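Local coordinates for MAGE domain-containing protein (Xenopus laevis, PDB 7DG2) that is the MAGE-family subunit that pairs with Nse1, the two together probably shaping Nse4 within the DNA-binding Smc5/6 complex, at residues B[15-20]-B[55-60]. Residues are numbered along the deposited sequence; the frame is centred on the assembly and turned at random.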
loop_
_atom_site.group_PDB
_atom_site.type_symbol
_atom_site.label_atom_id
_atom_site.label_comp_id
_atom_site.label_asym_id
_atom_site.label_seq_id
_atom_site.Cartn_x
_atom_site.Cartn_y
_atom_site.Cartn_z
ATOM N N GLU B 15 -0.736 -12.887 -16.025
ATOM C CA GLU B 15 -1.756 -13.169 -15.021
ATOM C C GLU B 15 -1.133 -13.664 -13.722
ATOM O O GLU B 15 -1.602 -13.327 -12.628
ATOM C CB GLU B 15 -2.760 -14.188 -15.577
ATOM C CG GLU B 15 -3.570 -13.605 -16.719
ATOM C CD GLU B 15 -4.316 -14.637 -17.558
ATOM O OE1 GLU B 15 -4.198 -15.849 -17.303
ATOM O OE2 GLU B 15 -5.020 -14.217 -18.502
ATOM N N VAL B 16 -0.096 -14.498 -13.817
ATOM C CA VAL B 16 0.557 -14.976 -12.601
ATOM C C VAL B 16 1.205 -13.816 -11.851
ATOM O O VAL B 16 1.166 -13.760 -10.617
ATOM C CB VAL B 16 1.584 -16.073 -12.938
ATOM C CG1 VAL B 16 2.426 -16.374 -11.719
ATOM C CG2 VAL B 16 0.846 -17.340 -13.419
ATOM N N VAL B 17 1.848 -12.894 -12.578
ATOM C CA VAL B 17 2.435 -11.721 -11.926
ATOM C C VAL B 17 1.351 -10.927 -11.214
ATOM O O VAL B 17 1.507 -10.533 -10.055
ATOM C CB VAL B 17 3.195 -10.850 -12.943
ATOM C CG1 VAL B 17 3.669 -9.539 -12.294
ATOM C CG2 VAL B 17 4.373 -11.623 -13.522
ATOM N N GLN B 18 0.227 -10.694 -11.894
ATOM C CA GLN B 18 -0.869 -9.963 -11.256
ATOM C C GLN B 18 -1.334 -10.676 -9.997
ATOM O O GLN B 18 -1.584 -10.041 -8.965
ATOM C CB GLN B 18 -2.050 -9.816 -12.209
ATOM C CG GLN B 18 -1.830 -8.920 -13.389
ATOM C CD GLN B 18 -3.095 -8.810 -14.210
ATOM O OE1 GLN B 18 -3.257 -9.511 -15.215
ATOM N NE2 GLN B 18 -4.023 -7.948 -13.768
ATOM N N TYR B 19 -1.480 -12.000 -10.080
ATOM C CA TYR B 19 -1.946 -12.779 -8.943
ATOM C C TYR B 19 -0.968 -12.681 -7.782
ATOM O O TYR B 19 -1.377 -12.510 -6.629
ATOM C CB TYR B 19 -2.122 -14.232 -9.397
ATOM C CG TYR B 19 -2.633 -15.200 -8.373
ATOM C CD1 TYR B 19 -3.994 -15.344 -8.154
ATOM C CD2 TYR B 19 -1.764 -16.018 -7.670
ATOM C CE1 TYR B 19 -4.466 -16.267 -7.252
ATOM C CE2 TYR B 19 -2.232 -16.931 -6.757
ATOM C CZ TYR B 19 -3.580 -17.050 -6.548
ATOM O OH TYR B 19 -4.065 -17.965 -5.637
ATOM N N LEU B 20 0.338 -12.778 -8.067
ATOM C CA LEU B 20 1.324 -12.680 -6.990
ATOM C C LEU B 20 1.249 -11.327 -6.280
ATOM O O LEU B 20 1.295 -11.255 -5.042
ATOM C CB LEU B 20 2.724 -12.921 -7.561
ATOM C CG LEU B 20 2.945 -14.401 -7.886
ATOM C CD1 LEU B 20 4.187 -14.557 -8.741
ATOM C CD2 LEU B 20 3.086 -15.208 -6.591
ATOM N N GLN B 55 8.539 -14.950 -12.148
ATOM C CA GLN B 55 9.580 -14.590 -11.199
ATOM C C GLN B 55 10.570 -13.613 -11.819
ATOM O O GLN B 55 10.965 -12.628 -11.179
ATOM C CB GLN B 55 10.297 -15.860 -10.719
ATOM C CG GLN B 55 11.419 -15.593 -9.727
ATOM C CD GLN B 55 12.035 -16.868 -9.185
ATOM O OE1 GLN B 55 11.750 -17.956 -9.672
ATOM N NE2 GLN B 55 12.910 -16.728 -8.185
ATOM N N ILE B 56 10.955 -13.851 -13.077
ATOM C CA ILE B 56 11.904 -12.959 -13.745
ATOM C C ILE B 56 11.291 -11.579 -13.941
ATOM O O ILE B 56 11.967 -10.559 -13.760
ATOM C CB ILE B 56 12.376 -13.578 -15.077
ATOM C CG1 ILE B 56 13.192 -14.849 -14.800
ATOM C CG2 ILE B 56 13.194 -12.572 -15.892
ATOM C CD1 ILE B 56 14.304 -14.674 -13.746
ATOM N N THR B 57 10.000 -11.516 -14.303
ATOM C CA THR B 57 9.338 -10.218 -14.445
ATOM C C THR B 57 9.345 -9.450 -13.126
ATOM O O THR B 57 9.614 -8.243 -13.099
ATOM C CB THR B 57 7.896 -10.398 -14.938
ATOM O OG1 THR B 57 7.901 -10.927 -16.264
ATOM C CG2 THR B 57 7.156 -9.055 -14.941
ATOM N N LEU B 58 9.045 -10.131 -12.017
ATOM C CA LEU B 58 9.019 -9.444 -10.730
ATOM C C LEU B 58 10.409 -8.944 -10.337
ATOM O O LEU B 58 10.547 -7.839 -9.797
ATOM C CB LEU B 58 8.443 -10.371 -9.658
ATOM C CG LEU B 58 6.924 -10.528 -9.730
ATOM C CD1 LEU B 58 6.510 -11.769 -8.962
ATOM C CD2 LEU B 58 6.265 -9.298 -9.154
ATOM N N GLN B 59 11.454 -9.734 -10.628
ATOM C CA GLN B 59 12.826 -9.280 -10.379
ATOM C C GLN B 59 13.173 -8.062 -11.217
ATOM O O GLN B 59 13.716 -7.078 -10.707
ATOM C CB GLN B 59 13.827 -10.396 -10.690
ATOM C CG GLN B 59 13.739 -11.562 -9.771
ATOM C CD GLN B 59 14.731 -12.657 -10.142
ATOM O OE1 GLN B 59 15.558 -12.492 -11.045
ATOM N NE2 GLN B 59 14.650 -13.777 -9.447
ATOM N N GLN B 60 12.908 -8.136 -12.523
ATOM C CA GLN B 60 13.404 -7.128 -13.455
ATOM C C GLN B 60 12.614 -5.833 -13.377
ATOM O O GLN B 60 13.191 -4.741 -13.483
ATOM C CB GLN B 60 13.370 -7.679 -14.878
ATOM C CG GLN B 60 14.358 -8.812 -15.087
ATOM C CD GLN B 60 14.451 -9.271 -16.534
ATOM O OE1 GLN B 60 13.611 -8.923 -17.365
ATOM N NE2 GLN B 60 15.477 -10.060 -16.839
#
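Val17 and Leu20 of one helix meet Thr57 and Leu58 of another in the N-terminal winged-helix unit of the MAGE homology domain, where helices 6-23 and 47-62 pack near a small antiparallel sheet. The segment axes come within 9.8 Å and cross at -62°, and no hydrogen bond joins them, the touching atoms all being carbon. Val17 divides its two methyls between neighbouring residues. Its CG1, set opposite the backbone N (chi1 173°), lies 4.1 Å from Leu58 CD2 as the two side chains run past one another in opposing senses. Its CG2 faces Thr57, whose side chain lies roughly perpendicular to that of Val17 and offers both CB and CG2, each 4.0 Å from Val17 CG2. The hydroxyl of Thr57 turns elsewhere, OG1 hydrogen-bonding to the backbone O of Arg53, one turn back in the same helix. Ala54 adds to the packing against Val17, while Leu60 of the Nse1 chain also touches that valine. Phe64 packs on Leu58 and Ile30 on Leu20, linking both leucines to the sheet. These leucines meet at an oblique angle through their branch ends, with Leu20 CD1 3.6 Å from Leu58 CD1.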